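Local coordinates for protein beta-L-arabinobiosidase (Bacteroides thetaiotaomicron, PDB 5MQR) that hydrolyses sugar linkages in plant pectin, acting as a beta-L-arabinobiosidase, and may also have exo-alpha-sialidase activity, at residues V905-I910 with A952-A957; S917-Y920 with E926-H929. All coordinates share one frame; numbering follows the deposited sequence.

Overall arrangement
Both contacts lie in the MGH1-like glycoside hydrolase part of the chain. Following it from the N terminus, residues 905-910 come just after helix 901-904, and strand 917-918 starts the first half of contact 2. The chain then passes through strand 921-922 to the turn at 926-929, which folds back on 917-920 and closes a short loop. Only later does helix 948-964 supply residues 952-957 and close the longer loop of contact 1, so contact 2 falls wholly within it. With centres about 13 Å apart, the two also touch directly: E909 pairs with R928 in a salt bridge, and S917 packs against the backbone of I910. Together they tie a two-stranded hairpin and its following turn to helix 948-964.

Contact 1. Residues V905-I910 with A952-A957; sequences VAWKEI and AQTLTA
The far end of the W907 indole meets helix 948-964 where A957 and T954 lie one turn apart. CH2 of W907 comes within 4.0 Å of A957 CB, which lies in the ring plane at its edge. The same W907 CH2 is 3.8 Å from A957 C. T954 O also lies at this edge, near the ring plane, 3.9 Å from W907 CH2. A957 suits the spot because its single methyl lets the broad indole come close to the helix backbone. A second touch lies beside the first: I910 CD1 and T954 CG2 reach toward each other tip to tip, 4.0 Å apart. In T954, CG2 stands anti to the backbone N while OG1 lies beside it (chi1 -57°); the methyl thus faces the isoleucine, and the hydroxyl is satisfied by A950 O, one turn earlier. No hydrogen bond crosses between 905-910 and 952-957, so the buried junction rests on van der Waals contact, of the indole with a methyl and the helix backbone and of methyl with methyl. With an alanine in place of W907, a gap would probably open beside A957 and T954, and F961 and Y889 would lose the ring they stack on.

Further out, T956 OG1 donates to A952 O at 2.7 Å, while T956 N reaches the same oxygen from the opposite face of its carbonyl plane; two bonds from one residue therefore fix that oxygen. The backbone under the indole is held by a bond from I910 N to W907 O. W907 itself stacks with F961 and Y889 and meets W892 edge-to-face, completing an aromatic cluster. Helix 890-893 packs on A906 and A957, helix 972-985 receives I910 and L955, and helix 1022-1029 meets L955 and T956, so the junction joins the segment after helix 901-904 to a helix surrounded by others of the glycoside hydrolase domain.

Contact 2. Residues S917-Y920 with E926-H929; sequences SAPY and ERRH
The guanidinium of R927 has the methyl of A918 over one face, with CB 3.9 Å above its plane and offset toward the rim, and S917 O at its edge. R927 NH1 donates to S917 O at 2.9 Å with an N-H...O angle of 144°. The donor lies in the carbonyl plane on a lone pair, although the oxygen sits 20° out of the guanidinium plane, so the bond is somewhat bent. CD of R927 lies 3.6 Å from S917 O, and the bend at chi3 (75°) beyond it turns the guanidinium so that NH1 comes to the same oxygen. The small A918 suits a place under a flat cation, and P919 CD comes within 4.1 Å of R927 NH1 at the exposed side.

R927 is thrown toward the strand by a type I beta turn from E926 to H929, closed by H929 N to E926 O. R928 NH1 bridges E926 OE1 at 2.7 Å, with that oxygen in the guanidinium plane; R884 and E909 join this charge network. Strand 917-918 pairs antiparallel with 921-922, and the turn following this hairpin is bound to its base by R927, near the outer surface of the domain and ahead of helix 948-964.

Contact 1. Residues V905-I910 with A952-A957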
loop_
_atom_site.group_PDB
_atom_site.type_symbol
_atom_site.label_atom_id
_atom_site.label_comp_id
_atom_site.label_asym_id
_atom_site.label_seq_id
_atom_site.Cartn_x
_atom_site.Cartn_y
_atom_site.Cartn_z
ATOM N N VAL A 905 20.230 -35.405 5.953
ATOM C CA VAL A 905 20.842 -35.899 4.736
ATOM C C VAL A 905 19.804 -36.472 3.743
ATOM O O VAL A 905 20.022 -36.386 2.552
ATOM C CB VAL A 905 21.960 -36.903 5.071
ATOM C CG1 VAL A 905 21.370 -38.211 5.540
ATOM C CG2 VAL A 905 22.870 -37.138 3.880
ATOM N N ALA A 906 18.671 -36.999 4.221
ATOM C CA ALA A 906 17.561 -37.420 3.339
ATOM C C ALA A 906 17.116 -36.361 2.321
ATOM O O ALA A 906 16.784 -36.663 1.179
ATOM C CB ALA A 906 16.360 -37.873 4.170
ATOM N N TRP A 907 17.134 -35.113 2.759
ATOM C CA TRP A 907 16.704 -34.007 1.934
ATOM C C TRP A 907 17.677 -33.650 0.800
ATOM O O TRP A 907 17.307 -32.897 -0.103
ATOM C CB TRP A 907 16.404 -32.785 2.814
ATOM C CG TRP A 907 15.161 -32.979 3.589
ATOM C CD1 TRP A 907 15.052 -33.276 4.906
ATOM C CD2 TRP A 907 13.842 -32.903 3.081
ATOM N NE1 TRP A 907 13.732 -33.399 5.260
ATOM C CE2 TRP A 907 12.963 -33.165 4.156
ATOM C CE3 TRP A 907 13.310 -32.641 1.821
ATOM C CZ2 TRP A 907 11.577 -33.172 4.002
ATOM C CZ3 TRP A 907 11.928 -32.648 1.664
ATOM C CH2 TRP A 907 11.078 -32.904 2.754
ATOM N N LYS A 908 18.891 -34.197 0.820
ATOM C CA LYS A 908 19.829 -33.980 -0.279
ATOM C C LYS A 908 19.317 -34.574 -1.586
ATOM O O LYS A 908 19.668 -34.085 -2.655
ATOM C CB LYS A 908 21.220 -34.538 0.039
ATOM C CG LYS A 908 21.931 -33.747 1.113
ATOM C CD LYS A 908 23.376 -34.181 1.316
ATOM C CE LYS A 908 24.053 -33.233 2.302
ATOM N NZ LYS A 908 25.526 -33.466 2.410
ATOM N N GLU A 909 18.465 -35.594 -1.497
ATOM C CA GLU A 909 17.947 -36.260 -2.689
ATOM C C GLU A 909 16.989 -35.395 -3.506
ATOM O O GLU A 909 16.714 -35.694 -4.653
ATOM C CB GLU A 909 17.295 -37.592 -2.323
ATOM C CG GLU A 909 18.242 -38.547 -1.621
ATOM C CD GLU A 909 19.517 -38.780 -2.423
ATOM O OE1 GLU A 909 19.399 -39.336 -3.536
ATOM O OE2 GLU A 909 20.621 -38.387 -1.951
ATOM N N ILE A 910 16.518 -34.309 -2.922
ATOM C CA ILE A 910 15.729 -33.324 -3.639
ATOM C C ILE A 910 16.544 -32.668 -4.771
ATOM O O ILE A 910 15.984 -32.338 -5.825
ATOM C CB ILE A 910 15.161 -32.271 -2.659
ATOM C CG1 ILE A 910 14.178 -32.912 -1.681
ATOM C CG2 ILE A 910 14.456 -31.136 -3.378
ATOM C CD1 ILE A 910 12.966 -33.594 -2.285
ATOM N N ALA A 952 2.835 -32.620 -3.563
ATOM C CA ALA A 952 2.215 -31.799 -2.532
ATOM C C ALA A 952 2.604 -32.231 -1.120
ATOM O O ALA A 952 2.875 -31.370 -0.242
ATOM C CB ALA A 952 0.701 -31.794 -2.692
ATOM N N GLN A 953 2.597 -33.542 -0.890
ATOM C CA GLN A 953 3.101 -34.077 0.370
ATOM C C GLN A 953 4.568 -33.660 0.592
ATOM O O GLN A 953 4.923 -33.137 1.664
ATOM C CB GLN A 953 2.988 -35.597 0.417
ATOM C CG GLN A 953 1.562 -36.064 0.587
ATOM C CD GLN A 953 1.467 -37.570 0.693
ATOM O OE1 GLN A 953 1.935 -38.300 -0.190
ATOM N NE2 GLN A 953 0.865 -38.052 1.794
ATOM N N THR A 954 5.406 -33.932 -0.408
ATOM C CA THR A 954 6.819 -33.606 -0.329
ATOM C C THR A 954 7.079 -32.097 -0.072
ATOM O O THR A 954 7.897 -31.730 0.776
ATOM C CB THR A 954 7.525 -34.041 -1.614
ATOM O OG1 THR A 954 7.309 -35.442 -1.828
ATOM C CG2 THR A 954 9.044 -33.725 -1.549
ATOM N N LEU A 955 6.376 -31.244 -0.803
ATOM C CA LEU A 955 6.541 -29.794 -0.660
ATOM C C LEU A 955 6.044 -29.267 0.683
ATOM O O LEU A 955 6.614 -28.335 1.228
ATOM C CB LEU A 955 5.877 -29.068 -1.829
ATOM C CG LEU A 955 6.666 -29.200 -3.134
ATOM C CD1 LEU A 955 5.788 -28.936 -4.353
ATOM C CD2 LEU A 955 7.879 -28.283 -3.174
ATOM N N THR A 956 4.994 -29.883 1.216
ATOM C CA THR A 956 4.432 -29.508 2.507
ATOM C C THR A 956 5.443 -29.843 3.571
ATOM O O THR A 956 5.764 -29.036 4.424
ATOM C CB THR A 956 3.089 -30.234 2.752
ATOM O OG1 THR A 956 2.138 -29.770 1.789
ATOM C CG2 THR A 956 2.533 -29.967 4.165
ATOM N N ALA A 957 5.953 -31.077 3.486
ATOM C CA ALA A 957 7.015 -31.575 4.355
ATOM C C ALA A 957 8.296 -30.751 4.267
ATOM O O ALA A 957 8.928 -30.479 5.289
ATOM C CB ALA A 957 7.298 -33.026 4.000
#

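Contact 2. Residues S917-Y920 with E926-H929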
loop_
_atom_site.group_PDB
_atom_site.type_symbol
_atom_site.label_atom_id
_atom_site.label_comp_id
_atom_site.label_asym_id
_atom_site.label_seq_id
_atom_site.Cartn_x
_atom_site.Cartn_y
_atom_site.Cartn_z
ATOM N N SER A 917 15.207 -35.290 -8.200
ATOM C CA SER A 917 15.196 -34.123 -9.076
ATOM C C SER A 917 15.031 -34.553 -10.520
ATOM O O SER A 917 15.888 -35.259 -11.059
ATOM C CB SER A 917 16.475 -33.323 -8.947
ATOM O OG SER A 917 16.325 -32.128 -9.661
ATOM N N ALA A 918 13.927 -34.145 -11.141
ATOM C CA ALA A 918 13.673 -34.452 -12.566
ATOM C C ALA A 918 13.325 -33.193 -13.346
ATOM O O ALA A 918 13.021 -32.157 -12.726
ATOM C CB ALA A 918 12.556 -35.480 -12.698
ATOM N N PRO A 919 13.346 -33.275 -14.700
ATOM C CA PRO A 919 13.028 -32.081 -15.463
ATOM C C PRO A 919 11.658 -31.444 -15.183
ATOM O O PRO A 919 11.574 -30.215 -15.211
ATOM C CB PRO A 919 13.164 -32.546 -16.924
ATOM C CG PRO A 919 14.224 -33.584 -16.860
ATOM C CD PRO A 919 13.914 -34.318 -15.575
ATOM N N TYR A 920 10.636 -32.235 -14.864
ATOM C CA TYR A 920 9.306 -31.660 -14.538
ATOM C C TYR A 920 8.908 -31.622 -13.048
ATOM O O TYR A 920 7.761 -31.313 -12.726
ATOM C CB TYR A 920 8.221 -32.264 -15.452
ATOM C CG TYR A 920 8.362 -31.693 -16.841
ATOM C CD1 TYR A 920 9.281 -32.210 -17.743
ATOM C CD2 TYR A 920 7.638 -30.591 -17.218
ATOM C CE1 TYR A 920 9.451 -31.656 -18.994
ATOM C CE2 TYR A 920 7.796 -30.021 -18.462
ATOM C CZ TYR A 920 8.700 -30.545 -19.351
ATOM O OH TYR A 920 8.826 -29.964 -20.596
ATOM N N GLU A 926 13.296 -42.833 -6.273
ATOM C CA GLU A 926 14.609 -42.352 -6.669
ATOM C C GLU A 926 14.950 -42.832 -8.084
ATOM O O GLU A 926 14.793 -44.004 -8.410
ATOM C CB GLU A 926 15.675 -42.776 -5.652
ATOM C CG GLU A 926 15.819 -44.285 -5.479
ATOM C CD GLU A 926 16.799 -44.675 -4.416
ATOM O OE1 GLU A 926 17.716 -43.885 -4.095
ATOM O OE2 GLU A 926 16.645 -45.804 -3.909
ATOM N N ARG A 927 15.435 -41.921 -8.915
ATOM C CA ARG A 927 15.690 -42.221 -10.329
ATOM C C ARG A 927 16.790 -43.277 -10.562
ATOM O O ARG A 927 16.762 -43.983 -11.579
ATOM C CB ARG A 927 15.984 -40.932 -11.077
ATOM C CG ARG A 927 14.767 -40.018 -11.098
ATOM C CD ARG A 927 15.075 -38.680 -11.728
ATOM N NE ARG A 927 15.185 -38.781 -13.178
ATOM C CZ ARG A 927 15.800 -37.898 -13.971
ATOM N NH1 ARG A 927 16.396 -36.804 -13.484
ATOM N NH2 ARG A 927 15.826 -38.114 -15.278
ATOM N N ARG A 928 17.731 -43.394 -9.615
ATOM C CA ARG A 928 18.789 -44.426 -9.645
ATOM C C ARG A 928 18.326 -45.867 -9.462
ATOM O O ARG A 928 19.092 -46.793 -9.728
ATOM C CB ARG A 928 19.852 -44.150 -8.565
ATOM C CG ARG A 928 19.373 -44.289 -7.114
ATOM C CD ARG A 928 20.547 -44.184 -6.153
ATOM N NE ARG A 928 21.106 -42.836 -6.134
ATOM C CZ ARG A 928 20.594 -41.801 -5.464
ATOM N NH1 ARG A 928 19.490 -41.922 -4.724
ATOM N NH2 ARG A 928 21.198 -40.624 -5.522
ATOM N N HIS A 929 17.118 -46.075 -8.953
ATOM C CA HIS A 929 16.718 -47.412 -8.600
ATOM C C HIS A 929 16.441 -48.254 -9.859
ATOM O O HIS A 929 15.737 -47.795 -10.769
ATOM C CB HIS A 929 15.523 -47.419 -7.655
ATOM C CG HIS A 929 15.364 -48.716 -6.942
ATOM N ND1 HIS A 929 14.626 -49.747 -7.460
ATOM C CD2 HIS A 929 15.885 -49.168 -5.780
ATOM C CE1 HIS A 929 14.687 -50.786 -6.648
ATOM N NE2 HIS A 929 15.442 -50.459 -5.616
#